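Long-range contact in BB0689 (Borrelia burgdorferi, PDB 4D53), which is an outer surface lipoprotein of the CAP superfamily whose molecular function is not firmly established: residues D72-I86 against N123-K135. Numbering follows the deposited sequence.
Sequences DQSFNLTREILASGI and NIDIFVVLFGKRK
Strands 75-84 and 125-134 pair antiparallel in the central sheet of the CAP domain, their axes 4.6 Å apart at closest approach. Strand 75-84 is the outermost strand on this side, and 112-119 flanks 125-134 on its other edge. Paired backbone bonds join Arg79 to Phe131 and Ile81 to Val129. Near the start of 75-84 a classic beta bulge sets Asn76 and Leu77 against Lys133. Asn76 N donates to Lys133 O, and Lys133 N to Leu77 O (both 3.0 Å).

One face of the pair carries Ile81, Ala83, Val129 and Phe131, with Trp95 of helix 91-96 packed on it. Ile81 CG1 sits between the backbone N and the carbonyl carbon (chi1 56°). From there its CD1 meets the edge of the Phe131 ring, 4.0 Å from CE1. On the other face Leu130 CD2 lies alongside the extended Glu80 chain, 3.7 Å from Glu80 CG. The Glu80 carboxylate goes on to His57 and Arg67. Phe131 O accepts twice, from Arg79 N and from Thr78 OG1 at 2.7 Å.

At the bulged end Arg134 CG stands over the centre of the Phe75 ring, 4.0 Å from the centroid. The guanidinium then turns its edge to Asp72, while NH1 bridges to Asp35. Arg134 NE and NH2 both bond Asp72 OD2 at 3.0 Å, from the same face of the carboxylate.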
ATOM      1  N   ASP A  72      -2.549  13.780  -8.343  1.00 36.94           N
ATOM      2  CA  ASP A  72      -3.218  14.676  -7.414  1.00 35.37           C
ATOM      3  C   ASP A  72      -2.260  15.365  -6.521  1.00 39.93           C
ATOM      4  O   ASP A  72      -1.707  14.819  -5.578  1.00 36.28           O
ATOM      5  CB  ASP A  72      -4.325  13.927  -6.639  1.00 37.67           C
ATOM      6  CG  ASP A  72      -5.159  14.852  -5.758  1.00 39.77           C
ATOM      7  OD1 ASP A  72      -4.722  15.999  -5.470  1.00 41.69           O
ATOM      8  OD2 ASP A  72      -6.205  14.386  -5.271  1.00 39.69           O
ATOM      9  N   GLN A  73      -2.080  16.645  -6.790  1.00 40.46           N
ATOM     10  CA  GLN A  73      -0.995  17.391  -6.202  1.00 41.99           C
ATOM     11  C   GLN A  73      -1.387  17.892  -4.838  1.00 42.19           C
ATOM     12  O   GLN A  73      -0.544  18.364  -4.110  1.00 45.61           O
ATOM     13  CB  GLN A  73      -0.667  18.557  -7.119  1.00 52.85           C
ATOM     14  CG  GLN A  73       0.755  18.606  -7.597  1.00 58.98           C
ATOM     15  CD  GLN A  73       0.868  19.679  -8.640  1.00 66.95           C
ATOM     16  OE1 GLN A  73       0.528  19.458  -9.794  1.00 62.78           O
ATOM     17  NE2 GLN A  73       1.276  20.875  -8.225  1.00 67.19           N
ATOM     18  N   SER A  74      -2.659  17.735  -4.473  1.00 43.06           N
ATOM     19  CA  SER A  74      -3.133  18.226  -3.179  1.00 45.93           C
ATOM     20  C   SER A  74      -2.636  17.434  -1.954  1.00 47.47           C
ATOM     21  O   SER A  74      -2.647  17.952  -0.841  1.00 44.57           O
ATOM     22  CB  SER A  74      -4.658  18.346  -3.155  1.00 46.78           C
ATOM     23  OG  SER A  74      -5.309  17.100  -3.370  1.00 51.22           O
ATOM     24  N   PHE A  75      -2.148  16.204  -2.150  1.00 42.14           N
ATOM     25  CA  PHE A  75      -1.517  15.453  -1.062  1.00 36.90           C
ATOM     26  C   PHE A  75      -0.231  16.130  -0.635  1.00 42.57           C
ATOM     27  O   PHE A  75       0.655  16.353  -1.406  1.00 48.55           O
ATOM     28  CB  PHE A  75      -1.236  13.984  -1.468  1.00 33.38           C
ATOM     29  CG  PHE A  75      -2.460  13.120  -1.559  1.00 30.87           C
ATOM     30  CD1 PHE A  75      -2.942  12.489  -0.440  1.00 30.17           C
ATOM     31  CD2 PHE A  75      -3.100  12.913  -2.763  1.00 29.31           C
ATOM     32  CE1 PHE A  75      -4.068  11.698  -0.494  1.00 30.55           C
ATOM     33  CE2 PHE A  75      -4.220  12.095  -2.856  1.00 27.18           C
ATOM     34  CZ  PHE A  75      -4.687  11.462  -1.722  1.00 29.03           C
ATOM     35  N   ASN A  76      -0.142  16.474   0.626  1.00 45.76           N
ATOM     36  CA  ASN A  76       1.044  17.139   1.124  1.00 48.90           C
ATOM     37  C   ASN A  76       1.730  16.291   2.143  1.00 41.58           C
ATOM     38  O   ASN A  76       2.754  16.685   2.661  1.00 40.53           O
ATOM     39  CB  ASN A  76       0.705  18.521   1.727  1.00 52.29           C
ATOM     40  CG  ASN A  76      -0.286  18.441   2.882  1.00 55.23           C
ATOM     41  OD1 ASN A  76      -1.031  17.486   3.025  1.00 55.11           O
ATOM     42  ND2 ASN A  76      -0.311  19.473   3.695  1.00 59.45           N
ATOM     43  N   LEU A  77       1.204  15.110   2.425  1.00 41.85           N
ATOM     44  CA  LEU A  77       1.936  14.212   3.306  1.00 38.69           C
ATOM     45  C   LEU A  77       1.592  12.808   2.891  1.00 45.54           C
ATOM     46  O   LEU A  77       0.417  12.530   2.739  1.00 38.87           O
ATOM     47  CB  LEU A  77       1.471  14.397   4.704  1.00 47.83           C
ATOM     48  CG  LEU A  77       2.548  14.036   5.705  1.00 51.89           C
ATOM     49  CD1 LEU A  77       2.416  15.044   6.873  1.00 49.25           C
ATOM     50  CD2 LEU A  77       2.390  12.562   6.064  1.00 52.33           C
ATOM     51  N   THR A  78       2.603  11.931   2.753  1.00 38.00           N
ATOM     52  CA  THR A  78       2.344  10.555   2.320  1.00 38.81           C
ATOM     53  C   THR A  78       3.304   9.506   2.904  1.00 37.30           C
ATOM     54  O   THR A  78       4.447   9.854   3.284  1.00 35.98           O
ATOM     55  CB  THR A  78       2.399  10.489   0.814  1.00 43.42           C
ATOM     56  OG1 THR A  78       1.853   9.223   0.408  1.00 58.80           O
ATOM     57  CG2 THR A  78       3.850  10.636   0.330  1.00 41.99           C
ATOM     58  N   ARG A  79       2.840   8.242   3.014  1.00 30.17           N
ATOM     59  CA  ARG A  79       3.732   7.099   3.360  1.00 28.75           C
ATOM     60  C   ARG A  79       3.411   5.920   2.467  1.00 25.34           C
ATOM     61  O   ARG A  79       2.248   5.782   2.036  1.00 22.24           O
ATOM     62  CB  ARG A  79       3.511   6.599   4.738  1.00 31.48           C
ATOM     63  CG  ARG A  79       3.845   7.670   5.761  1.00 40.65           C
ATOM     64  CD  ARG A  79       3.001   7.450   6.947  1.00 39.60           C
ATOM     65  NE  ARG A  79       3.198   8.507   7.945  1.00 47.36           N
ATOM     66  CZ  ARG A  79       4.279   8.599   8.687  1.00 42.35           C
ATOM     67  NH1 ARG A  79       5.269   7.731   8.518  1.00 39.47           N
ATOM     68  NH2 ARG A  79       4.351   9.510   9.643  1.00 41.49           N
ATOM     69  N   GLU A  80       4.400   5.038   2.315  1.00 21.21           N
ATOM     70  CA  GLU A  80       4.261   3.858   1.437  1.00 20.65           C
ATOM     71  C   GLU A  80       4.845   2.666   2.138  1.00 20.36           C
ATOM     72  O   GLU A  80       5.989   2.757   2.675  1.00 20.97           O
ATOM     73  CB  GLU A  80       5.006   4.098   0.141  1.00 20.90           C
ATOM     74  CG  GLU A  80       5.029   2.850  -0.757  1.00 21.40           C
ATOM     75  CD  GLU A  80       5.700   3.149  -2.100  1.00 24.93           C
ATOM     76  OE1 GLU A  80       6.963   3.060  -2.185  1.00 23.89           O
ATOM     77  OE2 GLU A  80       4.943   3.452  -3.063  1.00 24.77           O
ATOM     78  N   ILE A  81       4.127   1.539   2.152  1.00 18.33           N
ATOM     79  CA  ILE A  81       4.676   0.280   2.586  1.00 17.25           C
ATOM     80  C   ILE A  81       4.530  -0.774   1.477  1.00 19.77           C
ATOM     81  O   ILE A  81       3.476  -0.809   0.822  1.00 20.29           O
ATOM     82  CB  ILE A  81       4.060  -0.233   3.922  1.00 19.21           C
ATOM     83  CG1 ILE A  81       2.562  -0.355   3.841  1.00 18.04           C
ATOM     84  CG2 ILE A  81       4.370   0.771   5.117  1.00 20.51           C
ATOM     85  CD1 ILE A  81       1.784  -0.897   5.051  1.00 19.47           C
ATOM     86  N   LEU A  82       5.540  -1.651   1.367  1.00 16.90           N
ATOM     87  CA  LEU A  82       5.575  -2.711   0.427  1.00 17.76           C
ATOM     88  C   LEU A  82       5.723  -4.010   1.081  1.00 18.76           C
ATOM     89  O   LEU A  82       6.317  -4.098   2.174  1.00 17.34           O
ATOM     90  CB  LEU A  82       6.761  -2.457  -0.541  1.00 17.60           C
ATOM     91  CG  LEU A  82       6.892  -1.055  -1.113  1.00 19.68           C
ATOM     92  CD1 LEU A  82       8.187  -0.875  -1.860  1.00 20.64           C
ATOM     93  CD2 LEU A  82       5.728  -0.766  -2.096  1.00 19.62           C
ATOM     94  N   ALA A  83       5.327  -5.081   0.412  1.00 15.64           N
ATOM     95  CA  ALA A  83       5.592  -6.441   0.794  1.00 16.84           C
ATOM     96  C   ALA A  83       5.621  -7.342  -0.424  1.00 20.07           C
ATOM     97  O   ALA A  83       4.929  -7.077  -1.391  1.00 17.20           O
ATOM     98  CB  ALA A  83       4.605  -6.994   1.800  1.00 17.91           C
ATOM     99  N   SER A  84       6.427  -8.369  -0.364  1.00 17.10           N
ATOM    100  CA  SER A  84       6.458  -9.375  -1.423  1.00 21.87           C
ATOM    101  C   SER A  84       6.666 -10.764  -0.917  1.00 20.60           C
ATOM    102  O   SER A  84       7.449 -11.026   0.009  1.00 19.43           O
ATOM    103  CB  SER A  84       7.607  -9.014  -2.353  1.00 23.92           C
ATOM    104  OG  SER A  84       7.755  -9.893  -3.389  1.00 25.49           O
ATOM    105  N   GLY A  85       5.974 -11.711  -1.549  1.00 21.39           N
ATOM    106  CA  GLY A  85       6.053 -13.073  -1.186  1.00 19.63           C
ATOM    107  C   GLY A  85       5.494 -13.413   0.188  1.00 25.97           C
ATOM    108  O   GLY A  85       5.932 -14.386   0.810  1.00 25.18           O
ATOM    109  N   ILE A  86       4.579 -12.600   0.721  1.00 21.17           N
ATOM    110  CA  ILE A  86       4.011 -12.833   2.053  1.00 19.72           C
ATOM    111  C   ILE A  86       2.487 -13.061   1.921  1.00 17.22           C
ATOM    112  O   ILE A  86       1.828 -12.235   1.328  1.00 19.37           O
ATOM    113  CB  ILE A  86       4.400 -11.679   3.066  1.00 20.53           C
ATOM    114  CG1 ILE A  86       5.926 -11.526   3.182  1.00 19.65           C
ATOM    115  CG2 ILE A  86       3.835 -11.973   4.442  1.00 18.81           C
ATOM    116  CD1 ILE A  86       6.394 -10.316   3.898  1.00 21.69           C
ATOM    117  N   ASN A 123       3.446 -16.450 -10.028  1.00 35.66           N
ATOM    118  CA  ASN A 123       3.879 -16.435  -8.637  1.00 33.96           C
ATOM    119  C   ASN A 123       4.455 -15.117  -8.157  1.00 28.43           C
ATOM    120  O   ASN A 123       5.169 -15.129  -7.221  1.00 33.72           O
ATOM    121  CB  ASN A 123       4.948 -17.487  -8.373  1.00 46.29           C
ATOM    122  CG  ASN A 123       4.411 -18.879  -8.450  1.00 62.70           C
ATOM    123  OD1 ASN A 123       3.382 -19.139  -9.082  1.00 70.43           O
ATOM    124  ND2 ASN A 123       5.105 -19.795  -7.797  1.00 73.20           N
ATOM    125  N   ILE A 124       4.166 -14.014  -8.811  1.00 23.45           N
ATOM    126  CA  ILE A 124       4.399 -12.724  -8.228  1.00 20.76           C
ATOM    127  C   ILE A 124       3.305 -12.421  -7.220  1.00 20.90           C
ATOM    128  O   ILE A 124       2.106 -12.785  -7.417  1.00 18.13           O
ATOM    129  CB  ILE A 124       4.500 -11.682  -9.308  1.00 22.94           C
ATOM    130  CG1 ILE A 124       5.720 -11.996 -10.152  1.00 27.83           C
ATOM    131  CG2 ILE A 124       4.568 -10.299  -8.730  1.00 24.27           C
ATOM    132  CD1 ILE A 124       5.733 -11.225 -11.456  1.00 28.28           C
ATOM    133  N   ASP A 125       3.719 -11.895  -6.049  1.00 18.14           N
ATOM    134  CA  ASP A 125       2.773 -11.542  -4.967  1.00 17.54           C
ATOM    135  C   ASP A 125       3.267 -10.307  -4.256  1.00 19.07           C
ATOM    136  O   ASP A 125       4.159 -10.427  -3.336  1.00 20.43           O
ATOM    137  CB  ASP A 125       2.649 -12.685  -3.997  1.00 21.50           C
ATOM    138  CG  ASP A 125       1.580 -12.461  -2.903  1.00 22.82           C
ATOM    139  OD1 ASP A 125       0.992 -11.345  -2.723  1.00 25.15           O
ATOM    140  OD2 ASP A 125       1.289 -13.433  -2.143  1.00 26.95           O
ATOM    141  N   ILE A 126       2.696  -9.155  -4.588  1.00 18.37           N
ATOM    142  CA  ILE A 126       3.220  -7.877  -4.111  1.00 17.48           C
ATOM    143  C   ILE A 126       2.100  -7.056  -3.518  1.00 18.97           C
ATOM    144  O   ILE A 126       1.054  -6.853  -4.189  1.00 19.03           O
ATOM    145  CB  ILE A 126       3.883  -7.084  -5.225  1.00 16.47           C
ATOM    146  CG1 ILE A 126       5.154  -7.847  -5.739  1.00 18.04           C
ATOM    147  CG2 ILE A 126       4.295  -5.697  -4.765  1.00 18.96           C
ATOM    148  CD1 ILE A 126       5.821  -7.186  -6.931  1.00 20.94           C
ATOM    149  N   PHE A 127       2.120  -6.590  -2.341  1.00 17.74           N
ATOM    150  CA  PHE A 127       1.399  -5.459  -1.705  1.00 17.36           C
ATOM    151  C   PHE A 127       2.102  -4.141  -1.835  1.00 18.25           C
ATOM    152  O   PHE A 127       3.348  -3.994  -1.560  1.00 17.64           O
ATOM    153  CB  PHE A 127       1.164  -5.763  -0.225  1.00 20.00           C
ATOM    154  CG  PHE A 127       0.267  -6.945   0.015  1.00 20.00           C
ATOM    155  CD1 PHE A 127      -1.109  -6.807  -0.018  1.00 20.00           C
ATOM    156  CD2 PHE A 127       0.803  -8.195   0.273  1.00 20.00           C
ATOM    157  CE1 PHE A 127      -1.935  -7.894   0.200  1.00 20.00           C
ATOM    158  CE2 PHE A 127      -0.017  -9.284   0.494  1.00 20.00           C
ATOM    159  CZ  PHE A 127      -1.388  -9.135   0.458  1.00 20.00           C
ATOM    160  N   VAL A 128       1.244  -3.200  -2.315  1.00 18.29           N
ATOM    161  CA  VAL A 128       1.599  -1.785  -2.176  1.00 17.62           C
ATOM    162  C   VAL A 128       0.505  -1.071  -1.399  1.00 20.40           C
ATOM    163  O   VAL A 128      -0.662  -1.048  -1.881  1.00 19.35           O
ATOM    164  CB  VAL A 128       1.836  -1.066  -3.530  1.00 16.53           C
ATOM    165  CG1 VAL A 128       2.119   0.439  -3.358  1.00 18.55           C
ATOM    166  CG2 VAL A 128       2.928  -1.756  -4.388  1.00 19.33           C
ATOM    167  N   VAL A 129       0.852  -0.427  -0.266  1.00 16.49           N
ATOM    168  CA  VAL A 129      -0.168   0.309   0.535  1.00 19.60           C
ATOM    169  C   VAL A 129       0.307   1.708   0.774  1.00 18.48           C
ATOM    170  O   VAL A 129       1.406   1.921   1.232  1.00 20.32           O
ATOM    171  CB  VAL A 129      -0.620  -0.433   1.801  1.00 19.46           C
ATOM    172  CG1 VAL A 129      -1.674   0.378   2.585  1.00 23.98           C
ATOM    173  CG2 VAL A 129      -1.041  -1.864   1.503  1.00 23.00           C
ATOM    174  N   LEU A 130      -0.506   2.693   0.386  1.00 17.88           N
ATOM    175  CA  LEU A 130      -0.216   4.087   0.500  1.00 18.83           C
ATOM    176  C   LEU A 130      -1.161   4.758   1.524  1.00 19.89           C
ATOM    177  O   LEU A 130      -2.319   4.388   1.627  1.00 19.17           O
ATOM    178  CB  LEU A 130      -0.453   4.794  -0.846  1.00 22.27           C
ATOM    179  CG  LEU A 130       0.356   4.236  -2.057  1.00 24.42           C
ATOM    180  CD1 LEU A 130       0.047   4.901  -3.440  1.00 24.69           C
ATOM    181  CD2 LEU A 130       1.828   4.401  -1.774  1.00 26.61           C
ATOM    182  N   PHE A 131      -0.598   5.746   2.190  1.00 20.05           N
ATOM    183  CA  PHE A 131      -1.280   6.567   3.162  1.00 21.37           C
ATOM    184  C   PHE A 131      -1.060   8.012   2.767  1.00 23.03           C
ATOM    185  O   PHE A 131       0.045   8.418   2.288  1.00 24.74           O
ATOM    186  CB  PHE A 131      -0.727   6.367   4.595  1.00 20.52           C
ATOM    187  CG  PHE A 131      -0.765   4.953   5.095  1.00 19.98           C
ATOM    188  CD1 PHE A 131       0.188   4.050   4.690  1.00 22.09           C
ATOM    189  CD2 PHE A 131      -1.725   4.532   5.963  1.00 21.85           C
ATOM    190  CE1 PHE A 131       0.127   2.736   5.096  1.00 21.25           C
ATOM    191  CE2 PHE A 131      -1.775   3.247   6.431  1.00 25.53           C
ATOM    192  CZ  PHE A 131      -0.859   2.309   5.969  1.00 22.60           C
ATOM    193  N   GLY A 132      -2.111   8.847   2.956  1.00 27.41           N
ATOM    194  CA  GLY A 132      -1.971  10.231   2.553  1.00 24.91           C
ATOM    195  C   GLY A 132      -2.904  11.228   3.270  1.00 25.48           C
ATOM    196  O   GLY A 132      -3.909  10.851   3.823  1.00 22.22           O
ATOM    197  N   LYS A 133      -2.518  12.485   3.206  1.00 28.55           N
ATOM    198  CA  LYS A 133      -3.362  13.612   3.737  1.00 33.13           C
ATOM    199  C   LYS A 133      -3.370  14.652   2.643  1.00 30.31           C
ATOM    200  O   LYS A 133      -2.293  14.990   2.170  1.00 30.72           O
ATOM    201  CB  LYS A 133      -2.671  14.144   4.985  1.00 34.93           C
ATOM    202  CG  LYS A 133      -3.267  15.341   5.710  1.00 40.02           C
ATOM    203  CD  LYS A 133      -4.711  15.146   6.046  1.00 41.33           C
ATOM    204  CE  LYS A 133      -5.289  16.467   6.569  1.00 50.09           C
ATOM    205  NZ  LYS A 133      -6.754  16.471   6.366  1.00 54.50           N
ATOM    206  N   ARG A 134      -4.539  15.120   2.217  1.00 32.65           N
ATOM    207  CA  ARG A 134      -4.654  16.293   1.325  1.00 40.08           C
ATOM    208  C   ARG A 134      -4.591  17.644   2.012  1.00 48.18           C
ATOM    209  O   ARG A 134      -5.069  17.763   3.129  1.00 45.73           O
ATOM    210  CB  ARG A 134      -5.977  16.288   0.581  1.00 40.25           C
ATOM    211  CG  ARG A 134      -5.983  15.367  -0.608  1.00 41.36           C
ATOM    212  CD  ARG A 134      -7.290  15.408  -1.374  1.00 43.96           C
ATOM    213  NE  ARG A 134      -7.276  14.468  -2.500  1.00 40.15           N
ATOM    214  CZ  ARG A 134      -7.635  13.209  -2.417  1.00 41.39           C
ATOM    215  NH1 ARG A 134      -8.092  12.727  -1.280  1.00 44.76           N
ATOM    216  NH2 ARG A 134      -7.575  12.417  -3.482  1.00 48.35           N
ATOM    217  N   LYS A 135      -4.008  18.641   1.323  1.00 54.85           N
ATOM    218  CA  LYS A 135      -4.240  20.079   1.568  1.00 65.40           C
ATOM    219  C   LYS A 135      -5.719  20.386   1.614  1.00 60.42           C
ATOM    220  O   LYS A 135      -6.127  21.092   2.515  1.00 63.35           O
ATOM    221  CB  LYS A 135      -3.628  20.945   0.456  1.00 67.10           C
ATOM    222  CG  LYS A 135      -2.105  21.028   0.499  1.00 74.26           C
ATOM    223  CD  LYS A 135      -1.470  21.470  -0.824  1.00 75.95           C
ATOM    224  CE  LYS A 135      -0.045  20.927  -0.915  1.00 78.49           C
ATOM    225  NZ  LYS A 135       0.729  21.502  -2.041  1.00 80.22           N
TER
HETATM  226  O   HOH W   1       6.508 -11.462  -5.506  1.00 23.69           O
HETATM  227  O   HOH W   2       3.120 -10.360  -0.479  1.00 18.54           O